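Long-range contact in aromatic-amino-acid transaminase TyrB (Burkholderia cenocepacia K56-2Valvano, PDB 4WD2), which probably catalyses the pyridoxal-phosphate-dependent transfer of amino groups between aromatic amino acids and 2-oxo acids, as a class I/II aminotransferase: residues R325-L337 and M383-A397. Sequence-based numbering, arbitrary orientation.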
ATOM      1  N   ARG A 325     -20.099 -17.791 -17.473  1.00 11.03           N
ATOM      2  CA  ARG A 325     -21.326 -17.037 -17.205  1.00 10.35           C
ATOM      3  C   ARG A 325     -21.332 -15.717 -17.975  1.00  8.83           C
ATOM      4  O   ARG A 325     -22.347 -15.342 -18.548  1.00 10.01           O
ATOM      5  CB  ARG A 325     -21.509 -16.768 -15.707  1.00 10.69           C
ATOM      6  CG  ARG A 325     -22.969 -16.455 -15.326  1.00 10.64           C
ATOM      7  CD  ARG A 325     -23.108 -15.866 -13.922  1.00 11.44           C
ATOM      8  NE  ARG A 325     -22.606 -14.498 -13.856  1.00 12.45           N
ATOM      9  CZ  ARG A 325     -23.291 -13.427 -14.244  1.00 11.41           C
ATOM     10  NH1 ARG A 325     -22.742 -12.223 -14.145  1.00  9.44           N
ATOM     11  NH2 ARG A 325     -24.524 -13.560 -14.729  1.00 11.14           N
ATOM     12  N   ILE A 326     -20.200 -15.017 -17.989  1.00  8.88           N
ATOM     13  CA  ILE A 326     -20.075 -13.798 -18.785  1.00  8.56           C
ATOM     14  C   ILE A 326     -20.315 -14.100 -20.271  1.00 10.22           C
ATOM     15  O   ILE A 326     -21.042 -13.369 -20.949  1.00 10.92           O
ATOM     16  CB  ILE A 326     -18.686 -13.131 -18.602  1.00 13.72           C
ATOM     17  CG1 ILE A 326     -18.524 -12.614 -17.167  1.00 13.86           C
ATOM     18  CG2 ILE A 326     -18.500 -11.978 -19.588  1.00 12.93           C
ATOM     19  CD1 ILE A 326     -17.171 -12.009 -16.882  1.00 15.08           C
ATOM     20  N   ALA A 327     -19.719 -15.181 -20.774  1.00  9.67           N
ATOM     21  CA  ALA A 327     -19.889 -15.540 -22.178  1.00 10.35           C
ATOM     22  C   ALA A 327     -21.349 -15.852 -22.493  1.00  9.29           C
ATOM     23  O   ALA A 327     -21.854 -15.505 -23.559  1.00  9.20           O
ATOM     24  CB  ALA A 327     -18.995 -16.713 -22.536  1.00 10.20           C
ATOM     25  N   ARG A 328     -22.038 -16.488 -21.550  1.00  9.96           N
ATOM     26  CA  ARG A 328     -23.463 -16.766 -21.700  0.68 10.53           C
ATOM     27  C   ARG A 328     -24.270 -15.473 -21.766  1.00  9.95           C
ATOM     28  O   ARG A 328     -25.204 -15.345 -22.555  1.00 10.90           O
ATOM     29  CB  ARG A 328     -23.971 -17.638 -20.554  0.68 11.39           C
ATOM     30  CG  ARG A 328     -25.438 -17.988 -20.681  0.68 13.12           C
ATOM     31  CD  ARG A 328     -25.907 -18.959 -19.614  0.68 13.90           C
ATOM     32  NE  ARG A 328     -27.344 -19.183 -19.729  0.68 15.31           N
ATOM     33  CZ  ARG A 328     -28.258 -18.565 -18.989  0.68 16.83           C
ATOM     34  NH1 ARG A 328     -27.884 -17.698 -18.065  0.68 16.88           N
ATOM     35  NH2 ARG A 328     -29.546 -18.822 -19.167  0.68 18.02           N
ATOM     36  N   MET A 329     -23.898 -14.499 -20.943  1.00  9.06           N
ATOM     37  CA  MET A 329     -24.595 -13.212 -20.955  1.00  9.66           C
ATOM     38  C   MET A 329     -24.326 -12.458 -22.255  1.00 10.30           C
ATOM     39  O   MET A 329     -25.209 -11.784 -22.784  1.00 12.86           O
ATOM     40  CB  MET A 329     -24.190 -12.354 -19.752  1.00  9.45           C
ATOM     41  CG  MET A 329     -24.710 -12.879 -18.414  1.00  9.60           C
ATOM     42  SD  MET A 329     -26.513 -12.955 -18.316  1.00 16.12           S
ATOM     43  CE  MET A 329     -26.847 -14.676 -18.719  1.00 16.06           C
ATOM     44  N   ARG A 330     -23.107 -12.568 -22.770  1.00  9.89           N
ATOM     45  CA  ARG A 330     -22.786 -11.945 -24.050  1.00 10.64           C
ATOM     46  C   ARG A 330     -23.683 -12.514 -25.147  1.00 10.57           C
ATOM     47  O   ARG A 330     -24.255 -11.770 -25.939  1.00 10.48           O
ATOM     48  CB  ARG A 330     -21.308 -12.143 -24.399  1.00 10.37           C
ATOM     49  CG  ARG A 330     -20.358 -11.289 -23.561  1.00 10.43           C
ATOM     50  CD  ARG A 330     -18.917 -11.406 -24.051  1.00  9.87           C
ATOM     51  NE  ARG A 330     -18.025 -10.506 -23.322  1.00 10.13           N
ATOM     52  CZ  ARG A 330     -17.937  -9.199 -23.554  1.00  9.30           C
ATOM     53  NH1 ARG A 330     -18.687  -8.638 -24.495  1.00  8.14           N
ATOM     54  NH2 ARG A 330     -17.107  -8.453 -22.841  1.00  9.70           N
ATOM     55  N   GLN A 331     -23.813 -13.836 -25.177  1.00  9.75           N
ATOM     56  CA  GLN A 331     -24.657 -14.480 -26.173  1.00 10.59           C
ATOM     57  C   GLN A 331     -26.136 -14.133 -25.957  1.00 10.58           C
ATOM     58  O   GLN A 331     -26.858 -13.889 -26.921  1.00  9.92           O
ATOM     59  CB  GLN A 331     -24.450 -15.998 -26.155  1.00 12.00           C
ATOM     60  CG  GLN A 331     -25.046 -16.721 -27.367  1.00 12.27           C
ATOM     61  CD  GLN A 331     -24.300 -16.418 -28.661  1.00 12.03           C
ATOM     62  OE1 GLN A 331     -23.153 -16.839 -28.844  1.00 12.54           O
ATOM     63  NE2 GLN A 331     -24.942 -15.675 -29.559  1.00 11.13           N
ATOM     64  N   SER A 332     -26.572 -14.082 -24.694  1.00 11.90           N
ATOM     65  CA  SER A 332     -27.967 -13.784 -24.366  1.00 11.83           C
ATOM     66  C   SER A 332     -28.363 -12.375 -24.777  1.00 11.81           C
ATOM     67  O   SER A 332     -29.442 -12.180 -25.336  1.00 12.20           O
ATOM     68  CB  SER A 332     -28.239 -13.974 -22.870  1.00 11.52           C
ATOM     69  OG  SER A 332     -28.024 -15.317 -22.470  1.00 13.46           O
ATOM     70  N   ILE A 333     -27.505 -11.392 -24.508  1.00 11.90           N
ATOM     71  CA  ILE A 333     -27.827 -10.022 -24.900  1.00 13.46           C
ATOM     72  C   ILE A 333     -27.742  -9.895 -26.426  1.00 14.02           C
ATOM     73  O   ILE A 333     -28.589  -9.247 -27.034  1.00 14.39           O
ATOM     74  CB  ILE A 333     -26.920  -8.961 -24.196  1.00 16.18           C
ATOM     75  CG1 ILE A 333     -27.535  -7.564 -24.332  1.00 16.68           C
ATOM     76  CG2 ILE A 333     -25.501  -8.965 -24.733  1.00 15.51           C
ATOM     77  CD1 ILE A 333     -26.866  -6.531 -23.476  1.00 16.08           C
ATOM     78  N   HIS A 334     -26.751 -10.547 -27.039  1.00 13.63           N
ATOM     79  CA  HIS A 334     -26.639 -10.570 -28.496  1.00 13.50           C
ATOM     80  C   HIS A 334     -27.935 -11.058 -29.139  1.00 13.01           C
ATOM     81  O   HIS A 334     -28.498 -10.391 -30.008  1.00 10.69           O
ATOM     82  CB  HIS A 334     -25.472 -11.462 -28.941  1.00 14.75           C
ATOM     83  CG  HIS A 334     -25.410 -11.685 -30.424  1.00 15.20           C
ATOM     84  ND1 HIS A 334     -26.168 -12.639 -31.065  1.00 15.53           N
ATOM     85  CD2 HIS A 334     -24.681 -11.072 -31.386  1.00 15.25           C
ATOM     86  CE1 HIS A 334     -25.913 -12.603 -32.362  1.00 16.47           C
ATOM     87  NE2 HIS A 334     -25.014 -11.663 -32.583  1.00 16.08           N
ATOM     88  N   ASP A 335     -28.407 -12.222 -28.706  1.00 14.00           N
ATOM     89  CA  ASP A 335     -29.613 -12.810 -29.267  1.00 15.55           C
ATOM     90  C   ASP A 335     -30.838 -11.949 -28.975  1.00 14.60           C
ATOM     91  O   ASP A 335     -31.741 -11.851 -29.800  1.00 15.65           O
ATOM     92  CB  ASP A 335     -29.828 -14.227 -28.730  1.00 17.20           C
ATOM     93  CG  ASP A 335     -28.726 -15.184 -29.147  1.00 17.41           C
ATOM     94  OD1 ASP A 335     -27.875 -14.802 -29.976  1.00 15.94           O
ATOM     95  OD2 ASP A 335     -28.712 -16.320 -28.634  1.00 18.61           O
ATOM     96  N   GLY A 336     -30.865 -11.329 -27.798  1.00 13.28           N
ATOM     97  CA  GLY A 336     -31.942 -10.419 -27.448  1.00 14.10           C
ATOM     98  C   GLY A 336     -32.004  -9.189 -28.342  1.00 15.59           C
ATOM     99  O   GLY A 336     -33.090  -8.690 -28.650  1.00 15.90           O
ATOM    100  N   LEU A 337     -30.836  -8.694 -28.747  1.00 16.00           N
ATOM    101  CA  LEU A 337     -30.732  -7.525 -29.621  1.00 15.70           C
ATOM    102  C   LEU A 337     -31.092  -7.855 -31.063  1.00 19.27           C
ATOM    103  O   LEU A 337     -31.548  -6.989 -31.808  1.00 19.09           O
ATOM    104  CB  LEU A 337     -29.314  -6.954 -29.577  1.00 13.29           C
ATOM    105  CG  LEU A 337     -28.912  -6.263 -28.277  1.00 12.80           C
ATOM    106  CD1 LEU A 337     -27.400  -6.115 -28.193  1.00 11.88           C
ATOM    107  CD2 LEU A 337     -29.601  -4.912 -28.184  1.00 12.91           C
ATOM    108  N   MET A 383     -20.340  -0.795 -20.899  1.00 12.08           N
ATOM    109  CA  MET A 383     -21.207  -1.584 -20.037  1.00 12.81           C
ATOM    110  C   MET A 383     -20.383  -2.674 -19.350  1.00 11.68           C
ATOM    111  O   MET A 383     -19.461  -3.237 -19.944  1.00 11.03           O
ATOM    112  CB  MET A 383     -22.391  -2.186 -20.819  1.00 14.33           C
ATOM    113  CG  MET A 383     -22.135  -3.480 -21.578  1.00 17.70           C
ATOM    114  SD  MET A 383     -23.626  -4.528 -21.758  1.00 20.71           S
ATOM    115  CE  MET A 383     -24.908  -3.299 -21.867  1.00 16.12           C
ATOM    116  N   CYS A 384     -20.684  -2.933 -18.082  1.00 10.41           N
ATOM    117  CA  CYS A 384     -20.113  -4.086 -17.412  1.00 10.81           C
ATOM    118  C   CYS A 384     -21.005  -5.293 -17.651  1.00 10.76           C
ATOM    119  O   CYS A 384     -22.073  -5.413 -17.048  1.00  9.54           O
ATOM    120  CB  CYS A 384     -19.948  -3.848 -15.911  1.00 11.68           C
ATOM    121  SG  CYS A 384     -19.169  -5.264 -15.096  1.00 15.34           S
ATOM    122  N   VAL A 385     -20.556  -6.181 -18.535  1.00 12.61           N
ATOM    123  CA  VAL A 385     -21.299  -7.385 -18.887  1.00 12.99           C
ATOM    124  C   VAL A 385     -21.558  -8.271 -17.664  1.00 13.06           C
ATOM    125  O   VAL A 385     -22.570  -8.968 -17.599  1.00 12.98           O
ATOM    126  CB  VAL A 385     -20.549  -8.195 -19.966  1.00 13.41           C
ATOM    127  CG1 VAL A 385     -21.408  -9.339 -20.482  1.00 14.28           C
ATOM    128  CG2 VAL A 385     -20.137  -7.283 -21.111  1.00 12.79           C
ATOM    129  N   ALA A 386     -20.655  -8.233 -16.687  1.00 11.76           N
ATOM    130  CA  ALA A 386     -20.813  -9.038 -15.476  1.00 11.87           C
ATOM    131  C   ALA A 386     -22.023  -8.592 -14.646  1.00 12.51           C
ATOM    132  O   ALA A 386     -22.494  -9.329 -13.776  1.00 14.94           O
ATOM    133  CB  ALA A 386     -19.544  -8.983 -14.637  1.00 12.33           C
ATOM    134  N   GLY A 387     -22.529  -7.394 -14.921  1.00 10.81           N
ATOM    135  CA  GLY A 387     -23.719  -6.896 -14.247  1.00 11.17           C
ATOM    136  C   GLY A 387     -25.007  -7.514 -14.765  1.00 12.79           C
ATOM    137  O   GLY A 387     -26.084  -7.321 -14.192  1.00 12.49           O
ATOM    138  N   LEU A 388     -24.885  -8.263 -15.860  1.00 13.16           N
ATOM    139  CA  LEU A 388     -26.009  -8.971 -16.463  1.00 12.19           C
ATOM    140  C   LEU A 388     -26.249 -10.330 -15.814  1.00 12.30           C
ATOM    141  O   LEU A 388     -25.312 -11.070 -15.534  1.00  9.64           O
ATOM    142  CB  LEU A 388     -25.769  -9.161 -17.964  1.00 11.56           C
ATOM    143  CG  LEU A 388     -25.693  -7.896 -18.821  1.00 11.22           C
ATOM    144  CD1 LEU A 388     -25.178  -8.225 -20.211  1.00 10.60           C
ATOM    145  CD2 LEU A 388     -27.063  -7.252 -18.905  1.00 12.31           C
ATOM    146  N   ASN A 389     -27.515 -10.655 -15.589  1.00 12.83           N
ATOM    147  CA  ASN A 389     -27.900 -11.978 -15.124  1.00 13.07           C
ATOM    148  C   ASN A 389     -29.267 -12.310 -15.697  1.00 12.99           C
ATOM    149  O   ASN A 389     -29.824 -11.517 -16.454  1.00 12.53           O
ATOM    150  CB  ASN A 389     -27.902 -12.049 -13.594  1.00 13.48           C
ATOM    151  CG  ASN A 389     -28.662 -10.899 -12.957  1.00 12.71           C
ATOM    152  OD1 ASN A 389     -29.855 -10.738 -13.187  1.00 14.14           O
ATOM    153  ND2 ASN A 389     -27.975 -10.099 -12.149  1.00 11.19           N
ATOM    154  N   ASP A 390     -29.815 -13.468 -15.344  1.00 14.57           N
ATOM    155  CA  ASP A 390     -31.103 -13.873 -15.900  1.00 15.41           C
ATOM    156  C   ASP A 390     -32.220 -12.915 -15.503  1.00 14.88           C
ATOM    157  O   ASP A 390     -33.224 -12.810 -16.200  1.00 13.70           O
ATOM    158  CB  ASP A 390     -31.456 -15.295 -15.466  1.00 17.12           C
ATOM    159  CG  ASP A 390     -30.701 -16.343 -16.249  1.00 20.19           C
ATOM    160  OD1 ASP A 390     -30.359 -16.079 -17.422  1.00 20.88           O
ATOM    161  OD2 ASP A 390     -30.444 -17.427 -15.692  1.00 21.86           O
ATOM    162  N   SER A 391     -32.042 -12.206 -14.392  1.00 15.00           N
ATOM    163  CA  SER A 391     -33.080 -11.296 -13.922  1.00 15.23           C
ATOM    164  C   SER A 391     -33.184 -10.037 -14.787  1.00 15.73           C
ATOM    165  O   SER A 391     -34.236  -9.400 -14.812  1.00 15.99           O
ATOM    166  CB  SER A 391     -32.833 -10.888 -12.468  1.00 15.90           C
ATOM    167  OG  SER A 391     -31.914  -9.805 -12.396  1.00 15.75           O
ATOM    168  N   ASN A 392     -32.116  -9.677 -15.501  1.00 13.97           N
ATOM    169  CA  ASN A 392     -32.131  -8.400 -16.217  1.00 14.20           C
ATOM    170  C   ASN A 392     -31.672  -8.396 -17.682  1.00 13.77           C
ATOM    171  O   ASN A 392     -31.819  -7.379 -18.364  1.00 14.92           O
ATOM    172  CB  ASN A 392     -31.290  -7.373 -15.442  1.00 14.83           C
ATOM    173  CG  ASN A 392     -29.820  -7.763 -15.336  1.00 14.60           C
ATOM    174  OD1 ASN A 392     -29.266  -8.434 -16.213  1.00 15.01           O
ATOM    175  ND2 ASN A 392     -29.180  -7.334 -14.253  1.00 13.82           N
ATOM    176  N   VAL A 393     -31.111  -9.498 -18.173  1.00 13.31           N
ATOM    177  CA  VAL A 393     -30.515  -9.479 -19.509  1.00 13.86           C
ATOM    178  C   VAL A 393     -31.578  -9.248 -20.596  1.00 14.02           C
ATOM    179  O   VAL A 393     -31.308  -8.589 -21.597  1.00 13.73           O
ATOM    180  CB  VAL A 393     -29.708 -10.779 -19.799  1.00 14.91           C
ATOM    181  CG1 VAL A 393     -30.611 -12.000 -19.852  1.00 15.61           C
ATOM    182  CG2 VAL A 393     -28.891 -10.636 -21.086  1.00 14.29           C
ATOM    183  N   GLY A 394     -32.788  -9.754 -20.387  1.00 13.72           N
ATOM    184  CA  GLY A 394     -33.874  -9.488 -21.311  1.00 15.72           C
ATOM    185  C   GLY A 394     -34.269  -8.020 -21.299  1.00 16.83           C
ATOM    186  O   GLY A 394     -34.487  -7.424 -22.353  1.00 18.35           O
ATOM    187  N   ILE A 395     -34.362  -7.448 -20.099  1.00 16.65           N
ATOM    188  CA  ILE A 395     -34.699  -6.041 -19.903  1.00 16.29           C
ATOM    189  C   ILE A 395     -33.681  -5.143 -20.602  1.00 15.03           C
ATOM    190  O   ILE A 395     -34.039  -4.193 -21.292  1.00 14.57           O
ATOM    191  CB  ILE A 395     -34.761  -5.694 -18.398  1.00 16.67           C
ATOM    192  CG1 ILE A 395     -36.034  -6.271 -17.772  1.00 16.91           C
ATOM    193  CG2 ILE A 395     -34.686  -4.188 -18.173  1.00 17.59           C
ATOM    194  CD1 ILE A 395     -36.087  -6.124 -16.266  1.00 17.89           C
ATOM    195  N   VAL A 396     -32.407  -5.474 -20.436  1.00 13.49           N
ATOM    196  CA  VAL A 396     -31.329  -4.712 -21.050  1.00 12.83           C
ATOM    197  C   VAL A 396     -31.332  -4.808 -22.580  1.00 13.58           C
ATOM    198  O   VAL A 396     -31.239  -3.792 -23.269  1.00 13.71           O
ATOM    199  CB  VAL A 396     -29.966  -5.179 -20.524  1.00 12.05           C
ATOM    200  CG1 VAL A 396     -28.837  -4.489 -21.282  1.00 11.89           C
ATOM    201  CG2 VAL A 396     -29.869  -4.909 -19.031  1.00 12.38           C
ATOM    202  N   ALA A 397     -31.425  -6.026 -23.109  1.00 13.72           N
ATOM    203  CA  ALA A 397     -31.413  -6.226 -24.559  1.00 14.14           C
ATOM    204  C   ALA A 397     -32.584  -5.496 -25.224  1.00 15.05           C
ATOM    205  O   ALA A 397     -32.447  -4.935 -26.307  1.00 14.95           O
ATOM    206  CB  ALA A 397     -31.457  -7.702 -24.886  1.00 13.23           C
TER
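In the small domain of this fold type I aminotransferase, the long helix 309-338 packs against the strand end, 3-10 turn and loop that lead into the C-terminal helix 393-405, and Arg-325, Met-329 and Ile-333 carry most of the helix's share. Arg-325 serves the loop: its chain bends at chi3 (72°) and brings the edge of the guanidinium to the Leu-388 carbonyl, where NH2 donates to O at 2.7 Å, in the planes of both groups. NH1 adds a weaker bond to the same oxygen, and NE is tied to Tyr-44.

One turn on, Met-329 curls back through two bends and lays SD 3.6 Å from Asn-389 CA; its side chain and that of Leu-388 slide past each other in opposite directions, CG and SD against Leu-388 CB. Val-385 stands across Arg-330, its CG2 over one face of the guanidinium, 3.7 Å from Arg-330 NH2; that buried charge is well supplied with acceptors, NH1 bonding to Thr-357 and Tyr-349 O, NH2 to Phe-356 O and Gly-354 O. Ile-333 has CG1 anti to the backbone N (chi1 -164°), which carries CD1 to three side chains: Val-396 CG1 at 3.6 Å, with Leu-388 CD1 and Met-383 CE slightly farther off. Val-393 CG2 rests on Ser-332 CB at 3.8 Å. Gly-336 and Ala-397 bring their CA atoms nearest, and Ala-397 CB rests on the bare glycine backbone, 3.8 Å from Gly-336 CA.

On the solvent-exposed side, in one of two modelled conformers, Arg-328 NH1, weakly helped by NH2, meets the single oxygen Asp-390 OD1 at 3.0 Å, the planes 90° apart and not bidentate. The chemistry is thus divided: aliphatic and sulfur groups fill the buried middle, Arg-325 gives the Leu-388 carbonyl a charged donor, and the exposed salt bridge, possibly biased by the crystal lattice, is a doubtful hold.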